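Side-chain contacts in AlyGC (Glaciecola chathamensis, PDB 5GKD), which cleaves the polysaccharide alginate as a lyase of polysaccharide lyase family 6, probably by beta-elimination: residues 153-158 with 190-195; 282-287 with 629-634; 391-394 with 398-401; 518-523 with 559-564. One frame throughout, in Å; residues are numbered along the deposited sequence.

Interaction 1: residues 153-158 with 190-195; sequences RLTTES and SHHSLT. With PO4 (phosphate ion), chain G.
The imidazole of H192 lies with one face against the backbone of L154 and T155, and both contacts fall toward its rim. L154 O is 3.4 Å from H192 CG, whereas T155 CA sits nearer the far end, 3.4 Å from H192 NE2, in a CH-pi contact over the face. H191 ND1 covers the opposite face. The second flat group, the guanidinium of R153, carries the T155 methyl CG2 over the centre of one face. That methyl is 3.8 Å from H192 NE2, so it separates the two nitrogen-rich groups. At the guanidinium edge a phosphate ion, probably from the crystallisation liquor, accepts from R153 NE through O1 (3.0 Å) and from R153 NH2 through O4 (2.6 Å); R94 NH1 and Y129 OH also hydrogen-bond to the phosphate.

The principle illustrated is how successive coils of a parallel beta-helix pack their loops. Residues 153-158 follow strand 150-152 and residues 190-195 follow strand 185-188, its neighbour in the parallel stack. With H192 CG anti to the carbonyl carbon (chi1 -56°), the ring reaches across to the preceding coil. At the base of the side chain, L154 CB meets H192 CB at 3.8 Å. H192 O closes a type I turn by accepting from T195 N and, in the carbonyl plane, from T195 OG1 at 2.7 Å. T195 OG1 also lies 4.0 Å from L154 CD1, while Q160 NE2 donates to L154 O.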
loop_
_atom_site.group_PDB
_atom_site.type_symbol
_atom_site.label_atom_id
_atom_site.label_comp_id
_atom_site.label_asym_id
_atom_site.label_seq_id
_atom_site.Cartn_x
_atom_site.Cartn_y
_atom_site.Cartn_z
ATOM N N ARG A 153 18.302 26.347 5.775
ATOM C CA ARG A 153 18.318 25.813 7.130
ATOM C C ARG A 153 19.026 26.771 8.071
ATOM O O ARG A 153 19.987 27.435 7.699
ATOM C CB ARG A 153 19.042 24.466 7.208
ATOM C CG ARG A 153 18.318 23.301 6.634
ATOM C CD ARG A 153 17.144 22.881 7.495
ATOM N NE ARG A 153 17.396 21.736 8.366
ATOM C CZ ARG A 153 16.722 21.544 9.496
ATOM N NH1 ARG A 153 15.819 22.440 9.880
ATOM N NH2 ARG A 153 16.949 20.490 10.261
ATOM N N LEU A 154 18.602 26.757 9.329
ATOM C CA LEU A 154 19.114 27.687 10.326
ATOM C C LEU A 154 19.505 26.962 11.605
ATOM O O LEU A 154 19.436 27.530 12.697
ATOM C CB LEU A 154 18.072 28.754 10.626
ATOM C CG LEU A 154 17.689 29.560 9.393
ATOM C CD1 LEU A 154 16.493 30.419 9.735
ATOM C CD2 LEU A 154 18.866 30.394 8.946
ATOM N N THR A 155 19.906 25.704 11.487
ATOM C CA THR A 155 19.903 24.852 12.663
ATOM C C THR A 155 21.017 25.198 13.634
ATOM O O THR A 155 20.885 24.905 14.821
ATOM C CB THR A 155 19.939 23.384 12.239
ATOM O OG1 THR A 155 20.949 23.182 11.265
ATOM C CG2 THR A 155 18.626 23.026 11.613
ATOM N N THR A 156 22.084 25.846 13.180
ATOM C CA THR A 156 23.086 26.391 14.081
ATOM C C THR A 156 23.359 27.836 13.702
ATOM O O THR A 156 23.037 28.295 12.603
ATOM C CB THR A 156 24.423 25.592 14.076
ATOM O OG1 THR A 156 25.175 25.887 12.896
ATOM C CG2 THR A 156 24.158 24.095 14.101
ATOM N N GLU A 157 23.971 28.540 14.651
ATOM C CA GLU A 157 24.398 29.912 14.433
ATOM C C GLU A 157 25.296 30.046 13.207
ATOM O O GLU A 157 25.322 31.108 12.580
ATOM C CB GLU A 157 25.124 30.416 15.681
ATOM C CG GLU A 157 25.410 31.892 15.657
ATOM C CD GLU A 157 26.044 32.380 16.944
ATOM O OE1 GLU A 157 26.703 33.440 16.905
ATOM O OE2 GLU A 157 25.894 31.704 17.986
ATOM N N SER A 158 26.037 28.990 12.850
ATOM C CA SER A 158 26.880 29.028 11.656
ATOM C C SER A 158 26.074 29.142 10.369
ATOM O O SER A 158 26.629 29.535 9.344
ATOM C CB SER A 158 27.760 27.779 11.578
ATOM O OG SER A 158 28.544 27.649 12.740
ATOM N N SER A 190 10.188 26.489 12.157
ATOM C CA SER A 190 9.573 27.103 13.331
ATOM C C SER A 190 10.543 27.146 14.517
ATOM O O SER A 190 10.602 28.144 15.241
ATOM C CB SER A 190 8.289 26.361 13.698
ATOM O OG SER A 190 8.590 25.076 14.192
ATOM N N HIS A 191 11.326 26.083 14.711
ATOM C CA HIS A 191 12.296 26.009 15.810
ATOM C C HIS A 191 13.241 27.209 15.824
ATOM O O HIS A 191 13.585 27.728 16.889
ATOM C CB HIS A 191 13.094 24.711 15.668
ATOM C CG HIS A 191 13.687 24.192 16.939
ATOM N ND1 HIS A 191 14.762 24.792 17.561
ATOM C CD2 HIS A 191 13.400 23.085 17.665
ATOM C CE1 HIS A 191 15.089 24.097 18.637
ATOM N NE2 HIS A 191 14.279 23.056 18.722
ATOM N N HIS A 192 13.647 27.677 14.645
ATOM C CA HIS A 192 14.658 28.710 14.482
ATOM C C HIS A 192 14.094 30.016 13.928
ATOM O O HIS A 192 14.855 30.854 13.434
ATOM C CB HIS A 192 15.767 28.174 13.580
ATOM C CG HIS A 192 16.352 26.906 14.083
ATOM N ND1 HIS A 192 17.012 26.831 15.293
ATOM C CD2 HIS A 192 16.344 25.653 13.578
ATOM C CE1 HIS A 192 17.403 25.588 15.500
ATOM N NE2 HIS A 192 17.011 24.855 14.476
ATOM N N SER A 193 12.779 30.210 14.021
ATOM C CA SER A 193 12.131 31.347 13.385
ATOM C C SER A 193 12.391 32.659 14.103
ATOM O O SER A 193 12.219 33.716 13.495
ATOM C CB SER A 193 10.628 31.098 13.268
ATOM O OG SER A 193 10.069 30.774 14.525
ATOM N N LEU A 194 12.827 32.630 15.357
ATOM C CA LEU A 194 13.186 33.861 16.051
ATOM C C LEU A 194 14.628 34.280 15.799
ATOM O O LEU A 194 15.046 35.326 16.292
ATOM C CB LEU A 194 12.926 33.716 17.555
ATOM C CG LEU A 194 11.473 33.332 17.836
ATOM C CD1 LEU A 194 11.183 33.236 19.319
ATOM C CD2 LEU A 194 10.552 34.354 17.179
ATOM N N THR A 195 15.389 33.510 15.032
ATOM C CA THR A 195 16.723 33.944 14.653
ATOM C C THR A 195 16.630 34.745 13.363
ATOM O O THR A 195 15.663 34.629 12.612
ATOM C CB THR A 195 17.671 32.753 14.473
ATOM O OG1 THR A 195 17.327 32.036 13.285
ATOM C CG2 THR A 195 17.574 31.806 15.661
HETATM P P PO4 G . 18.979 18.213 8.722
HETATM O O1 PO4 G . 19.492 19.612 8.468
HETATM O O2 PO4 G . 20.109 17.232 8.961
HETATM O O3 PO4 G . 18.166 17.796 7.521
HETATM O O4 PO4 G . 18.107 18.204 9.955
#

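Interaction 2: residues 282-287 with 629-634; sequences GYRFGS and TDESTF
R284 and E631 join two loops that belong to different parallel beta-helices of the chain: residues 282-287 lead into strand 289-292 of the first, and residues 629-634 lead into strand 637-641 of the second.

Charge pairing dominates. R284 reaches out with an extended chain and grips E631 end-on with both terminal nitrogens, NH1 and NH2 each donating to OE2 at 3.0 Å. The oxygen lies almost in the guanidinium plane, yet the carboxylate is turned 36° against it: NH2 meets OE2 nearly along the C-O bond, and NH1 comes on the anti side. R332 forms a further salt bridge to the same oxygen, so two arginines converge on E631 OE2, which would probably favour the ionised carboxylate. R284 NE has its own salt bridge, to E689.

The F285 ring flanks this pair, its CE2 within 3.9 Å of E631 CB. R284 NH1 lies over one face of that ring, toward its rim. G286 CA approaches F634 CE1 at 4.4 Å, and the F634 ring stacks on H259.

Polar bonds inside the second loop fix its shape. D630 OD2 accepts from S632 N in an Asx turn, and D630 OD1 accepts from S632 OG at 2.7 Å. Across the contact, one water links the segments: it lies 2.7 Å from Y283 OH and donates to F634 O at 2.9 Å.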
loop_
_atom_site.group_PDB
_atom_site.type_symbol
_atom_site.label_atom_id
_atom_site.label_comp_id
_atom_site.label_asym_id
_atom_site.label_seq_id
_atom_site.Cartn_x
_atom_site.Cartn_y
_atom_site.Cartn_z
ATOM N N GLY A 282 -8.197 33.347 -4.840
ATOM C CA GLY A 282 -8.217 32.529 -3.644
ATOM C C GLY A 282 -8.929 33.192 -2.494
ATOM O O GLY A 282 -9.218 34.385 -2.515
ATOM N N TYR A 283 -9.172 32.406 -1.450
ATOM C CA TYR A 283 -9.867 32.890 -0.263
ATOM C C TYR A 283 -9.259 32.246 0.976
ATOM O O TYR A 283 -8.408 31.365 0.889
ATOM C CB TYR A 283 -11.381 32.621 -0.340
ATOM C CG TYR A 283 -11.765 31.179 -0.565
ATOM C CD1 TYR A 283 -11.895 30.299 0.500
ATOM C CD2 TYR A 283 -11.997 30.693 -1.844
ATOM C CE1 TYR A 283 -12.249 28.980 0.296
ATOM C CE2 TYR A 283 -12.345 29.381 -2.054
ATOM C CZ TYR A 283 -12.473 28.530 -0.983
ATOM O OH TYR A 283 -12.825 27.223 -1.206
ATOM N N ARG A 284 -9.725 32.692 2.137
ATOM C CA ARG A 284 -9.238 32.267 3.458
ATOM C C ARG A 284 -7.719 32.438 3.463
ATOM O O ARG A 284 -7.234 33.523 3.122
ATOM C CB ARG A 284 -9.743 30.874 3.799
ATOM C CG ARG A 284 -9.597 30.556 5.283
ATOM C CD ARG A 284 -10.509 29.417 5.745
ATOM N NE ARG A 284 -10.518 29.344 7.208
ATOM C CZ ARG A 284 -9.659 28.641 7.939
ATOM N NH1 ARG A 284 -8.705 27.918 7.354
ATOM N NH2 ARG A 284 -9.761 28.648 9.260
ATOM N N PHE A 285 -6.942 31.419 3.821
ATOM C CA PHE A 285 -5.499 31.583 3.860
ATOM C C PHE A 285 -4.883 31.728 2.467
ATOM O O PHE A 285 -3.734 32.162 2.361
ATOM C CB PHE A 285 -4.852 30.406 4.604
ATOM C CG PHE A 285 -5.280 30.272 6.054
ATOM C CD1 PHE A 285 -6.032 31.261 6.677
ATOM C CD2 PHE A 285 -4.903 29.152 6.794
ATOM C CE1 PHE A 285 -6.422 31.134 7.994
ATOM C CE2 PHE A 285 -5.274 29.004 8.097
ATOM C CZ PHE A 285 -6.043 29.998 8.716
ATOM N N GLY A 286 -5.615 31.395 1.401
ATOM C CA GLY A 286 -5.122 31.615 0.058
ATOM C C GLY A 286 -5.630 32.879 -0.616
ATOM O O GLY A 286 -5.618 32.974 -1.851
ATOM N N SER A 287 -6.080 33.850 0.177
ATOM C CA SER A 287 -6.573 35.105 -0.377
ATOM C C SER A 287 -5.452 35.895 -1.057
ATOM O O SER A 287 -4.260 35.679 -0.818
ATOM C CB SER A 287 -7.203 35.969 0.716
ATOM O OG SER A 287 -8.281 35.294 1.340
ATOM N N THR A 629 -6.027 17.986 11.218
ATOM C CA THR A 629 -6.293 19.388 11.486
ATOM C C THR A 629 -5.442 20.290 10.599
ATOM O O THR A 629 -5.174 21.433 10.960
ATOM C CB THR A 629 -6.061 19.690 12.967
ATOM O OG1 THR A 629 -4.729 19.335 13.319
ATOM C CG2 THR A 629 -6.983 18.859 13.831
ATOM N N ASP A 630 -5.033 19.803 9.437
ATOM C CA ASP A 630 -4.239 20.625 8.533
ATOM C C ASP A 630 -5.092 21.685 7.846
ATOM O O ASP A 630 -6.226 21.436 7.431
ATOM C CB ASP A 630 -3.553 19.757 7.483
ATOM C CG ASP A 630 -2.773 20.574 6.482
ATOM O OD1 ASP A 630 -1.699 21.065 6.864
ATOM O OD2 ASP A 630 -3.226 20.729 5.321
ATOM N N GLU A 631 -4.526 22.864 7.704
ATOM C CA GLU A 631 -5.162 23.947 6.968
ATOM C C GLU A 631 -4.270 24.429 5.830
ATOM O O GLU A 631 -4.242 25.611 5.498
ATOM C CB GLU A 631 -5.523 25.097 7.903
ATOM C CG GLU A 631 -6.469 24.700 9.026
ATOM C CD GLU A 631 -6.688 25.822 10.029
ATOM O OE1 GLU A 631 -5.898 25.911 10.993
ATOM O OE2 GLU A 631 -7.646 26.611 9.846
ATOM N N SER A 632 -3.553 23.510 5.196
ATOM C CA SER A 632 -2.590 23.869 4.172
ATOM C C SER A 632 -3.064 23.622 2.755
ATOM O O SER A 632 -2.278 23.834 1.823
ATOM C CB SER A 632 -1.291 23.105 4.402
ATOM O OG SER A 632 -0.803 23.356 5.692
ATOM N N THR A 633 -4.304 23.178 2.559
ATOM C CA THR A 633 -4.785 22.722 1.257
ATOM C C THR A 633 -6.180 23.286 0.999
ATOM O O THR A 633 -6.787 23.920 1.861
ATOM C CB THR A 633 -4.803 21.186 1.180
ATOM O OG1 THR A 633 -5.640 20.670 2.220
ATOM C CG2 THR A 633 -3.409 20.620 1.360
ATOM N N PHE A 634 -6.703 23.031 -0.200
ATOM C CA PHE A 634 -7.990 23.567 -0.600
ATOM C C PHE A 634 -9.029 22.500 -0.896
ATOM O O PHE A 634 -10.215 22.831 -1.000
ATOM C CB PHE A 634 -7.831 24.466 -1.839
ATOM C CG PHE A 634 -6.756 25.499 -1.705
ATOM C CD1 PHE A 634 -6.745 26.372 -0.633
ATOM C CD2 PHE A 634 -5.734 25.581 -2.640
ATOM C CE1 PHE A 634 -5.760 27.331 -0.508
ATOM C CE2 PHE A 634 -4.735 26.540 -2.511
ATOM C CZ PHE A 634 -4.755 27.419 -1.444
HETATM O O HOH W 1 -10.916 25.551 -0.379
#

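Interaction 3: residues 391-394 with 398-401; sequences QRHD and LYPE
Q391 and Y399 face each other in a two-stranded antiparallel hairpin, a surface contact between strands 390-392 and 398-400. They form a hydrogen-bonded pair, with Q391 N donating to Y399 O at 2.8 Å and Y399 N to Q391 O at 3.0 Å. R392 and L398 make the adjacent non-hydrogen-bonded pair, their side chains on the other side of the ribbon. There L398 CG lies over one face of the R392 guanidinium, 3.6 Å from CZ. The hairpin leans on strand 271-278 of the first beta-helix, where E278 forms a salt bridge with R392 NH2; R392 NH1 donates to G396 O.

Beyond the last pair, Y399 CD1 sits over the centre of the H393 imidazole, 3.4 Å from CG. H393 CG stands opposite the carbonyl carbon (chi1 -76°), which places the imidazole there. The rings are inclined at 33°, and Y399 CB adds a CH-pi contact over the same ring. Replacing H393 by an alanine is likely to strip the imidazole from beside Y399 CD1 and to leave a bridging water without its NE2 partner. That water lies in the ring plane, 3.1 Å from H393 NE2, and is 2.9 Å from P400 O. Y399 OH reaches S411 O and N395 ND2.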
loop_
_atom_site.group_PDB
_atom_site.type_symbol
_atom_site.label_atom_id
_atom_site.label_comp_id
_atom_site.label_asym_id
_atom_site.label_seq_id
_atom_site.Cartn_x
_atom_site.Cartn_y
_atom_site.Cartn_z
ATOM N N GLN A 391 -4.901 51.315 -17.177
ATOM C CA GLN A 391 -4.345 50.923 -18.460
ATOM C C GLN A 391 -2.968 50.325 -18.256
ATOM O O GLN A 391 -2.229 50.727 -17.360
ATOM C CB GLN A 391 -4.286 52.084 -19.441
ATOM C CG GLN A 391 -3.238 53.092 -19.165
ATOM C CD GLN A 391 -3.165 54.107 -20.293
ATOM O OE1 GLN A 391 -2.417 55.078 -20.217
ATOM N NE2 GLN A 391 -3.951 53.887 -21.347
ATOM N N ARG A 392 -2.637 49.353 -19.096
ATOM C CA ARG A 392 -1.430 48.564 -18.892
ATOM C C ARG A 392 -0.216 49.258 -19.499
ATOM O O ARG A 392 -0.191 49.523 -20.699
ATOM C CB ARG A 392 -1.610 47.178 -19.496
ATOM C CG ARG A 392 -0.716 46.140 -18.852
ATOM C CD ARG A 392 -1.042 44.761 -19.342
ATOM N NE ARG A 392 -2.366 44.291 -18.935
ATOM C CZ ARG A 392 -2.656 43.845 -17.716
ATOM N NH1 ARG A 392 -1.724 43.856 -16.772
ATOM N NH2 ARG A 392 -3.879 43.399 -17.437
ATOM N N HIS A 393 0.788 49.541 -18.673
ATOM C CA HIS A 393 2.038 50.114 -19.137
ATOM C C HIS A 393 2.881 49.055 -19.860
ATOM O O HIS A 393 2.541 47.870 -19.909
ATOM C CB HIS A 393 2.821 50.694 -17.965
ATOM C CG HIS A 393 2.299 52.006 -17.470
ATOM N ND1 HIS A 393 3.065 52.870 -16.723
ATOM C CD2 HIS A 393 1.091 52.599 -17.610
ATOM C CE1 HIS A 393 2.354 53.944 -16.424
ATOM N NE2 HIS A 393 1.152 53.806 -16.953
ATOM N N ASP A 394 4.021 49.501 -20.409
ATOM C CA ASP A 394 4.930 48.594 -21.110
ATOM C C ASP A 394 5.487 47.518 -20.189
ATOM O O ASP A 394 5.817 46.426 -20.648
ATOM C CB ASP A 394 6.095 49.370 -21.738
ATOM C CG ASP A 394 5.681 50.182 -22.962
ATOM O OD1 ASP A 394 4.652 49.850 -23.596
ATOM O OD2 ASP A 394 6.396 51.158 -23.291
ATOM N N LEU A 398 -0.858 47.234 -14.746
ATOM C CA LEU A 398 -1.948 48.197 -14.833
ATOM C C LEU A 398 -1.727 49.375 -13.893
ATOM O O LEU A 398 -1.356 49.197 -12.729
ATOM C CB LEU A 398 -3.277 47.522 -14.490
ATOM C CG LEU A 398 -3.802 46.502 -15.492
ATOM C CD1 LEU A 398 -4.964 45.730 -14.887
ATOM C CD2 LEU A 398 -4.227 47.211 -16.765
ATOM N N TYR A 399 -1.984 50.579 -14.399
ATOM C CA TYR A 399 -1.913 51.819 -13.641
ATOM C C TYR A 399 -3.129 52.689 -13.920
ATOM O O TYR A 399 -3.671 52.669 -15.028
ATOM C CB TYR A 399 -0.643 52.609 -13.990
ATOM C CG TYR A 399 0.626 51.921 -13.568
ATOM C CD1 TYR A 399 1.250 50.998 -14.402
ATOM C CD2 TYR A 399 1.204 52.194 -12.343
ATOM C CE1 TYR A 399 2.421 50.365 -14.024
ATOM C CE2 TYR A 399 2.360 51.568 -11.952
ATOM C CZ TYR A 399 2.967 50.650 -12.789
ATOM O OH TYR A 399 4.124 50.040 -12.371
ATOM N N PRO A 400 -3.581 53.465 -12.938
ATOM C CA PRO A 400 -4.589 54.495 -13.214
ATOM C C PRO A 400 -4.141 55.400 -14.355
ATOM O O PRO A 400 -2.970 55.767 -14.454
ATOM C CB PRO A 400 -4.678 55.277 -11.897
ATOM C CG PRO A 400 -4.103 54.374 -10.851
ATOM C CD PRO A 400 -3.057 53.555 -11.561
ATOM N N GLU A 401 -5.087 55.747 -15.234
ATOM C CA GLU A 401 -4.807 56.731 -16.277
ATOM C C GLU A 401 -4.358 58.055 -15.679
ATOM O O GLU A 401 -3.472 58.720 -16.221
ATOM C CB GLU A 401 -6.036 56.960 -17.155
ATOM C CG GLU A 401 -6.511 55.728 -17.885
ATOM C CD GLU A 401 -7.272 56.016 -19.147
ATOM O OE1 GLU A 401 -8.044 56.997 -19.198
ATOM O OE2 GLU A 401 -7.133 55.225 -20.100
HETATM O O HOH W 2 -1.782 57.793 -18.112
HETATM O O HOH W 3 -1.614 55.124 -16.892
#

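Interaction 4: residues 518-523 with 559-564; sequences VDATNA and HSYHFF
Y561 extends toward A520 and A523 because its CG stands opposite the backbone N (chi1 -165°), which carries the phenol end out to the turn; chi2 (-23°) only sets the ring's rotation about its own axis, with CE2 as the ring carbon that meets A523. The phenol end touches two methyl groups at once: Y561 OH is 3.2 Å from A523 CB and 3.4 Å from A520 CB. Beside the oxygen, Y561 CE2 touches A523 CB at 3.6 Å, and Y561 CZ lies 3.9 Å from A520 CB. Both methyls approach the ring obliquely, and all three residues are buried.

The two alanines are presented together by a type I turn from A520 to A523, closed by A523 N donating to A520 O at 3.2 Å. An Asx turn leads into it: D519 OD1 accepts from T521 N and, through its syn lone pair, from T521 OG1 at 2.6 Å. N554 ND2 donates to this oxygen as well, so three donors hold the carboxylate in place. On the other partner, T586 OG1 takes the amide of Y561, whose side chain also packs on L531 and L555. A serine in place of Y561 would probably open a gap beside the turn and leave the two methyls without the phenol end they rest against.

Here a turn following strand 517-519 meets the loop before strand 564-565, an inter-coil contact of the second parallel beta-helix.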
loop_
_atom_site.group_PDB
_atom_site.type_symbol
_atom_site.label_atom_id
_atom_site.label_comp_id
_atom_site.label_asym_id
_atom_site.label_seq_id
_atom_site.Cartn_x
_atom_site.Cartn_y
_atom_site.Cartn_z
ATOM N N VAL A 518 -19.943 -1.007 -20.474
ATOM C CA VAL A 518 -19.240 -2.073 -19.776
ATOM C C VAL A 518 -20.264 -2.954 -19.098
ATOM O O VAL A 518 -21.052 -2.477 -18.273
ATOM C CB VAL A 518 -18.223 -1.549 -18.746
ATOM C CG1 VAL A 518 -17.580 -2.732 -18.016
ATOM C CG2 VAL A 518 -17.147 -0.717 -19.408
ATOM N N ASP A 519 -20.242 -4.236 -19.438
ATOM C CA ASP A 519 -21.026 -5.267 -18.779
ATOM C C ASP A 519 -20.030 -6.194 -18.098
ATOM O O ASP A 519 -19.302 -6.927 -18.771
ATOM C CB ASP A 519 -21.903 -6.004 -19.796
ATOM C CG ASP A 519 -22.666 -7.169 -19.198
ATOM O OD1 ASP A 519 -22.648 -7.360 -17.967
ATOM O OD2 ASP A 519 -23.296 -7.915 -19.978
ATOM N N ALA A 520 -19.993 -6.152 -16.767
ATOM C CA ALA A 520 -19.058 -6.930 -15.965
ATOM C C ALA A 520 -19.593 -8.310 -15.589
ATOM O O ALA A 520 -19.088 -8.918 -14.639
ATOM C CB ALA A 520 -18.695 -6.166 -14.693
ATOM N N THR A 521 -20.600 -8.808 -16.311
ATOM C CA THR A 521 -21.173 -10.127 -16.039
ATOM C C THR A 521 -20.115 -11.229 -15.939
ATOM O O THR A 521 -20.232 -12.139 -15.113
ATOM C CB THR A 521 -22.194 -10.459 -17.132
ATOM O OG1 THR A 521 -23.348 -9.623 -16.967
ATOM C CG2 THR A 521 -22.593 -11.946 -17.100
ATOM N N ASN A 522 -19.064 -11.157 -16.750
ATOM C CA ASN A 522 -18.108 -12.246 -16.853
ATOM C C ASN A 522 -16.856 -12.053 -16.016
ATOM O O ASN A 522 -15.897 -12.809 -16.188
ATOM C CB ASN A 522 -17.734 -12.435 -18.308
ATOM C CG ASN A 522 -18.947 -12.644 -19.158
ATOM O OD1 ASN A 522 -19.483 -11.708 -19.746
ATOM N ND2 ASN A 522 -19.426 -13.870 -19.181
ATOM N N ALA A 523 -16.831 -11.066 -15.128
ATOM C CA ALA A 523 -15.707 -10.923 -14.208
ATOM C C ALA A 523 -15.583 -12.167 -13.325
ATOM O O ALA A 523 -16.553 -12.886 -13.126
ATOM C CB ALA A 523 -15.902 -9.682 -13.343
ATOM N N HIS A 559 -19.807 -10.216 -3.926
ATOM C CA HIS A 559 -19.928 -9.007 -3.132
ATOM C C HIS A 559 -18.657 -8.146 -3.220
ATOM O O HIS A 559 -17.607 -8.577 -3.701
ATOM C CB HIS A 559 -20.292 -9.352 -1.684
ATOM C CG HIS A 559 -19.185 -9.947 -0.871
ATOM N ND1 HIS A 559 -18.150 -9.193 -0.350
ATOM C CD2 HIS A 559 -18.994 -11.209 -0.418
ATOM C CE1 HIS A 559 -17.352 -9.974 0.356
ATOM N NE2 HIS A 559 -17.838 -11.203 0.327
ATOM N N SER A 560 -18.795 -6.885 -2.797
ATOM C CA SER A 560 -17.684 -5.934 -2.750
ATOM C C SER A 560 -17.035 -5.753 -4.122
ATOM O O SER A 560 -15.815 -5.697 -4.246
ATOM C CB SER A 560 -16.633 -6.353 -1.714
ATOM O OG SER A 560 -17.197 -6.444 -0.425
ATOM N N TYR A 561 -17.853 -5.648 -5.157
ATOM C CA TYR A 561 -17.374 -5.370 -6.505
ATOM C C TYR A 561 -17.465 -3.864 -6.695
ATOM O O TYR A 561 -18.538 -3.332 -6.974
ATOM C CB TYR A 561 -18.202 -6.118 -7.541
ATOM C CG TYR A 561 -17.599 -6.208 -8.923
ATOM C CD1 TYR A 561 -16.655 -5.289 -9.368
ATOM C CD2 TYR A 561 -17.971 -7.232 -9.785
ATOM C CE1 TYR A 561 -16.113 -5.387 -10.633
ATOM C CE2 TYR A 561 -17.426 -7.339 -11.040
ATOM C CZ TYR A 561 -16.508 -6.421 -11.463
ATOM O OH TYR A 561 -15.975 -6.536 -12.722
ATOM N N HIS A 562 -16.329 -3.185 -6.553
ATOM C CA HIS A 562 -16.276 -1.733 -6.603
ATOM C C HIS A 562 -16.086 -1.236 -8.023
ATOM O O HIS A 562 -15.469 -1.897 -8.864
ATOM C CB HIS A 562 -15.139 -1.215 -5.731
ATOM C CG HIS A 562 -15.094 -1.856 -4.384
ATOM N ND1 HIS A 562 -16.091 -1.682 -3.449
ATOM C CD2 HIS A 562 -14.185 -2.682 -3.818
ATOM C CE1 HIS A 562 -15.796 -2.376 -2.364
ATOM N NE2 HIS A 562 -14.646 -2.991 -2.563
ATOM N N PHE A 563 -16.613 -0.045 -8.286
ATOM C CA PHE A 563 -16.360 0.560 -9.586
ATOM C C PHE A 563 -14.962 1.191 -9.647
ATOM O O PHE A 563 -14.214 0.953 -10.603
ATOM C CB PHE A 563 -17.434 1.601 -9.908
ATOM C CG PHE A 563 -17.157 2.364 -11.157
ATOM C CD1 PHE A 563 -17.379 1.792 -12.400
ATOM C CD2 PHE A 563 -16.644 3.644 -11.099
ATOM C CE1 PHE A 563 -17.102 2.488 -13.556
ATOM C CE2 PHE A 563 -16.374 4.346 -12.244
ATOM C CZ PHE A 563 -16.599 3.766 -13.479
ATOM N N PHE A 564 -14.602 2.018 -8.653
ATOM C CA PHE A 564 -13.294 2.668 -8.643
ATOM C C PHE A 564 -12.667 2.573 -7.261
ATOM O O PHE A 564 -13.272 2.999 -6.274
ATOM C CB PHE A 564 -13.357 4.143 -9.069
ATOM C CG PHE A 564 -11.997 4.798 -9.131
ATOM C CD1 PHE A 564 -11.201 4.668 -10.254
ATOM C CD2 PHE A 564 -11.493 5.493 -8.040
ATOM C CE1 PHE A 564 -9.938 5.235 -10.301
ATOM C CE2 PHE A 564 -10.231 6.068 -8.077
ATOM C CZ PHE A 564 -9.456 5.940 -9.217
#

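How the interactions relate
The four contacts illustrate different levels of beta-helix construction. Interactions 1 and 4 each join loops of a single beta-helix, the first and the second respectively, with centres about 55 Å apart on opposite sides of the chain's centre; interaction 3 is a local hairpin, and only interaction 2 joins the two beta-helices. Interaction 2 also borders the carbonate and calcium sites: the F285 side chain is about 4 Å from the carbonate, probably from the crystallisation liquor though it may mark a pocket, and the E631 side chain about 9 Å from the calcium ion bound by N180, E183, E212 and E214. The nearest atoms of interactions 1 and 2 are about 12 Å apart, those of 3 and 4 about 16 and 18 Å from interaction 2.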